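Thioredoxin-like fold domain-containing protein (Enterococcus faecalis, PDB 1Z6M) is of unknown function but has a thioredoxin-like fold and may act as a DsbA-like thiol-disulfide oxidoreductase. Local coordinates at residues A[41-46]-A[100-105]; A[12-17]-A[139-144]. One frame throughout, in Å; residues are numbered along the deposited sequence.

Contact 1 (A[41-46]-A[100-105]); sequences YCRKWF and KMFATQ
The first turns of helix 40-58, which carry Cys-42 of a thioredoxin-type CxxC pattern with Cys-39, pack here against the C-terminal end of helix 91-103, part of the helical region inserted between strands 62-68 and 152-155 as in DsbA-like proteins. Phe-102 leads the contact. With its ring carbon anti to the carbonyl carbon (chi1 -82°), the side chain reaches across to helix 40-58. Phe-102 CE2 lies 3.5 Å from Arg-43 N, and Phe-102 CZ touches Cys-42 CB at 4.0 Å. Phe-102 CE1, across the ring from CD2, sits over one face of the Phe-46 ring, offset toward the rim and 3.5 Å from Phe-46 CG; all these partners approach from the same side of the Phe-102 plane. The Phe-102 and Phe-46 ring planes are inclined at 42°, with centroids 4.8 Å apart. Arg-43 runs past Phe-102 in the opposite direction, its CB 3.6 Å from Phe-102 CD2, and a bend at chi3 (62°) turns its end over Gln-105. There Gln-105 OE1 lies over one face of the guanidinium, 3.5 Å from Arg-43 NH1, while the same nitrogen makes a salt bridge to Asp-106. Gln-105 NE2 bonds to Val-37 O and, weakly, to Cys-39 O, which ties the start of helix 105-108 to the loop leading into helix 40-58. Phe-102 thus packs on Phe-46, Cys-42 and the backbone and aliphatic part of Arg-43, whose guanidinium is the polar end, its charge probably offset by Asp-106 beside the putative redox site.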
# COMPACT_ATOMS: atom_id res chain seq x y z
N TYR A 41 -8.85 6.59 -2.07
CA TYR A 41 -9.14 5.41 -2.88
C TYR A 41 -8.38 4.22 -2.29
O TYR A 41 -8.91 3.11 -2.23
CB TYR A 41 -8.76 5.65 -4.35
CG TYR A 41 -9.47 6.81 -5.01
CD1 TYR A 41 -9.08 8.12 -4.75
CD2 TYR A 41 -10.51 6.59 -5.91
CE1 TYR A 41 -9.71 9.19 -5.38
CE2 TYR A 41 -11.15 7.65 -6.54
CZ TYR A 41 -10.75 8.95 -6.26
OH TYR A 41 -11.35 10.02 -6.87
N CYS A 42 -7.16 4.46 -1.84
CA CYS A 42 -6.39 3.45 -1.11
C CYS A 42 -7.08 3.10 0.21
O CYS A 42 -7.11 1.93 0.59
CB CYS A 42 -4.96 3.91 -0.85
SG CYS A 42 -3.99 4.07 -2.34
N ARG A 43 -7.64 4.10 0.89
CA ARG A 43 -8.42 3.85 2.10
C ARG A 43 -9.58 2.89 1.82
O ARG A 43 -9.82 1.94 2.59
CB ARG A 43 -8.93 5.15 2.74
CG ARG A 43 -9.77 4.94 4.01
CD ARG A 43 -10.24 6.28 4.62
NE ARG A 43 -11.10 7.00 3.69
CZ ARG A 43 -11.53 8.25 3.84
NH1 ARG A 43 -11.21 8.95 4.92
NH2 ARG A 43 -12.29 8.79 2.90
N LYS A 44 -10.31 3.13 0.73
CA LYS A 44 -11.42 2.28 0.31
C LYS A 44 -10.94 0.86 0.04
O LYS A 44 -11.54 -0.12 0.50
CB LYS A 44 -12.11 2.87 -0.92
CG LYS A 44 -13.28 2.06 -1.47
CD LYS A 44 -14.50 2.13 -0.56
CE LYS A 44 -15.61 1.18 -0.99
NZ LYS A 44 -16.18 1.50 -2.33
N TRP A 45 -9.85 0.73 -0.73
CA TRP A 45 -9.25 -0.59 -0.98
C TRP A 45 -8.95 -1.31 0.33
O TRP A 45 -9.32 -2.47 0.51
CB TRP A 45 -7.97 -0.45 -1.83
CG TRP A 45 -7.02 -1.62 -1.69
CD1 TRP A 45 -5.79 -1.60 -1.09
CD2 TRP A 45 -7.26 -2.98 -2.08
NE1 TRP A 45 -5.23 -2.85 -1.12
CE2 TRP A 45 -6.11 -3.72 -1.71
CE3 TRP A 45 -8.32 -3.65 -2.71
CZ2 TRP A 45 -5.99 -5.09 -1.96
CZ3 TRP A 45 -8.18 -5.02 -2.96
CH2 TRP A 45 -7.03 -5.72 -2.59
N PHE A 46 -8.31 -0.61 1.26
CA PHE A 46 -7.91 -1.24 2.51
C PHE A 46 -9.10 -1.69 3.34
O PHE A 46 -9.08 -2.79 3.90
CB PHE A 46 -6.99 -0.32 3.32
CG PHE A 46 -5.60 -0.85 3.49
CD1 PHE A 46 -4.79 -1.07 2.38
CD2 PHE A 46 -5.10 -1.11 4.75
CE1 PHE A 46 -3.49 -1.55 2.55
CE2 PHE A 46 -3.80 -1.58 4.92
CZ PHE A 46 -3.00 -1.81 3.81
N LYS A 100 -4.34 2.33 11.45
CA LYS A 100 -4.60 3.54 12.24
C LYS A 100 -4.45 4.80 11.39
O LYS A 100 -5.25 5.73 11.53
CB LYS A 100 -3.70 3.60 13.47
CG LYS A 100 -4.23 2.82 14.67
CD LYS A 100 -3.42 3.16 15.91
CE LYS A 100 -3.56 2.09 16.98
NZ LYS A 100 -2.60 0.96 16.76
N MSE A 101 -3.44 4.83 10.53
CA MSE A 101 -3.25 5.95 9.60
C MSE A 101 -4.49 6.14 8.71
O MSE A 101 -4.98 7.26 8.55
CB MSE A 101 -2.00 5.74 8.73
CG MSE A 101 -0.67 5.80 9.46
SE MSE A 101 0.73 5.27 8.36
CE MSE A 101 2.09 5.42 9.56
N PHE A 102 -5.01 5.05 8.16
CA PHE A 102 -6.20 5.15 7.33
C PHE A 102 -7.42 5.59 8.14
O PHE A 102 -8.22 6.41 7.67
CB PHE A 102 -6.48 3.82 6.63
CG PHE A 102 -5.67 3.60 5.36
CD1 PHE A 102 -4.89 2.47 5.20
CD2 PHE A 102 -5.71 4.53 4.33
CE1 PHE A 102 -4.16 2.25 4.04
CE2 PHE A 102 -4.98 4.32 3.16
CZ PHE A 102 -4.22 3.18 3.02
N ALA A 103 -7.57 5.06 9.35
CA ALA A 103 -8.72 5.43 10.17
C ALA A 103 -8.71 6.91 10.56
O ALA A 103 -9.77 7.49 10.81
CB ALA A 103 -8.77 4.58 11.42
N THR A 104 -7.53 7.52 10.61
CA THR A 104 -7.37 8.92 10.98
C THR A 104 -7.05 9.84 9.79
O THR A 104 -6.70 11.00 9.97
CB THR A 104 -6.26 9.08 12.04
OG1 THR A 104 -5.01 8.56 11.54
CG2 THR A 104 -6.65 8.37 13.36
N GLN A 105 -7.24 9.32 8.57
CA GLN A 105 -6.79 10.00 7.35
C GLN A 105 -7.28 11.44 7.22
O GLN A 105 -6.54 12.31 6.76
CB GLN A 105 -7.20 9.19 6.12
CG GLN A 105 -6.58 9.66 4.81
CD GLN A 105 -7.06 8.83 3.66
OE1 GLN A 105 -8.16 9.05 3.14
NE2 GLN A 105 -6.26 7.84 3.27

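Contact 2 (A[12-17]-A[139-144]); sequences TKVNTE and IAEANA
Glu-141 stretches toward Asn-15 with CG anti to its own backbone N (chi1 -177°) and the chain extended beyond, while the Asn-15 amide carbon lies between backbone N and carbonyl carbon, bringing the amide over the carboxylate. The two planes stack 29° apart. Glu-141 OE2 accepts the backbone N-H of Asn-15 at 2.8 Å in a nearly straight bond (162°), met from above the carboxylate plane, and lies 3.2 Å from Val-14 CA. A water bridges the other oxygen, Glu-141 OE1, to Asn-15 ND2. Asn-15 OD1 accepts from Glu-17 N at 2.9 Å on a lone pair, in the carbonyl plane; this Asx turn, with a further bond from Thr-18 N, holds the amide in its rotation. One turn on along the helix, Ala-144 CB meets Lys-13 CB at 4.0 Å, and a second water links Lys-13 NZ with Ala-144 O. Lys-67, just before the end of strand 62-68, pairs with Glu-141 OE1 and also donates to Asn-15 O, so the buried carboxylate has a charged partner. The contact thus pins the loop before strand 20-22 to helix 132-145, with Val-14 set against Ile-32 and Phe-34 of strand 29-35.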
# COMPACT_ATOMS: atom_id res chain seq x y z
N THR A 12 5.14 -7.44 -15.40
CA THR A 12 6.37 -8.23 -15.27
C THR A 12 7.49 -7.45 -14.58
O THR A 12 8.50 -8.03 -14.19
CB THR A 12 6.91 -8.75 -16.63
OG1 THR A 12 7.45 -7.66 -17.40
CG2 THR A 12 5.84 -9.49 -17.40
N LYS A 13 7.31 -6.14 -14.41
CA LYS A 13 8.38 -5.27 -13.90
C LYS A 13 8.24 -4.99 -12.41
O LYS A 13 9.06 -4.27 -11.83
CB LYS A 13 8.46 -3.94 -14.67
CG LYS A 13 8.65 -4.09 -16.16
CD LYS A 13 9.99 -4.68 -16.51
CE LYS A 13 10.15 -4.82 -18.03
NZ LYS A 13 10.40 -3.52 -18.73
N VAL A 14 7.21 -5.52 -11.79
CA VAL A 14 7.07 -5.43 -10.34
C VAL A 14 7.75 -6.63 -9.71
O VAL A 14 8.00 -7.64 -10.38
CB VAL A 14 5.59 -5.29 -9.90
CG1 VAL A 14 4.96 -4.03 -10.52
CG2 VAL A 14 4.77 -6.53 -10.27
N ASN A 15 8.05 -6.54 -8.42
CA ASN A 15 8.67 -7.65 -7.71
C ASN A 15 8.02 -7.87 -6.35
O ASN A 15 7.27 -7.02 -5.86
CB ASN A 15 10.19 -7.42 -7.58
CG ASN A 15 10.52 -6.22 -6.70
OD1 ASN A 15 10.28 -6.23 -5.49
ND2 ASN A 15 11.07 -5.17 -7.31
N THR A 16 8.31 -9.02 -5.76
CA THR A 16 7.78 -9.37 -4.45
C THR A 16 8.83 -9.19 -3.35
O THR A 16 8.70 -9.77 -2.27
CB THR A 16 7.27 -10.82 -4.44
OG1 THR A 16 8.35 -11.70 -4.76
CG2 THR A 16 6.17 -10.98 -5.48
N GLU A 17 9.84 -8.37 -3.62
CA GLU A 17 10.93 -8.15 -2.67
C GLU A 17 10.81 -6.85 -1.88
O GLU A 17 10.87 -6.87 -0.65
CB GLU A 17 12.27 -8.19 -3.40
CG GLU A 17 12.62 -9.55 -3.96
CD GLU A 17 12.83 -10.61 -2.89
OE1 GLU A 17 13.49 -10.30 -1.87
OE2 GLU A 17 12.33 -11.75 -3.07
N ILE A 139 9.47 3.97 -5.92
CA ILE A 139 9.26 4.91 -7.02
C ILE A 139 9.84 4.36 -8.34
O ILE A 139 9.19 4.42 -9.39
CB ILE A 139 9.86 6.28 -6.70
CG1 ILE A 139 9.07 6.94 -5.56
CG2 ILE A 139 9.90 7.18 -7.94
CD1 ILE A 139 9.78 8.10 -4.92
N ALA A 140 11.05 3.81 -8.27
CA ALA A 140 11.72 3.24 -9.45
C ALA A 140 10.96 2.04 -10.01
O ALA A 140 10.84 1.89 -11.22
CB ALA A 140 13.15 2.86 -9.10
N GLU A 141 10.43 1.20 -9.12
CA GLU A 141 9.66 0.02 -9.53
C GLU A 141 8.35 0.44 -10.20
O GLU A 141 8.00 -0.07 -11.26
CB GLU A 141 9.40 -0.87 -8.32
CG GLU A 141 8.69 -2.15 -8.63
CD GLU A 141 8.35 -2.98 -7.41
OE1 GLU A 141 8.91 -2.73 -6.31
OE2 GLU A 141 7.54 -3.92 -7.55
N ALA A 142 7.63 1.38 -9.58
CA ALA A 142 6.41 1.90 -10.19
C ALA A 142 6.73 2.46 -11.57
O ALA A 142 5.98 2.24 -12.54
CB ALA A 142 5.78 2.97 -9.30
N ASN A 143 7.85 3.17 -11.69
CA ASN A 143 8.22 3.72 -12.97
C ASN A 143 8.49 2.64 -14.01
O ASN A 143 8.04 2.74 -15.15
CB ASN A 143 9.43 4.64 -12.84
CG ASN A 143 9.81 5.26 -14.15
OD1 ASN A 143 9.07 6.07 -14.69
ND2 ASN A 143 10.95 4.85 -14.69
N ALA A 144 9.23 1.62 -13.62
CA ALA A 144 9.54 0.49 -14.51
C ALA A 144 8.29 -0.18 -15.03
O ALA A 144 8.22 -0.60 -16.18
CB ALA A 144 10.45 -0.53 -13.81
O HOH W 1 10.27 -0.79 -17.92
O HOH W 2 11.64 -2.59 -6.00

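Contact 1 is buried and contact 2 lies at the surface; their centres are about 23 Å apart, on opposite sides of the chain's centre, and they do not touch. Contact 1 is nested along the chain inside the loop closed by contact 2. The two share no helix, but each has side chains reaching strand 29-35: Cys-42 and Phe-46 from one contact, Val-14 and Glu-141 from the other. Helix meets helix end at 41-46/100-105, with the Phe-102 ring set against Phe-46 and the backbone and side chain of Arg-43, whereas 12-17/139-144 joins a loop to a helix through one direct hydrogen bond and two bridging waters. The charges of Arg-43 and Glu-141 find their partners, Asp-106 and Lys-67, elsewhere in the chain.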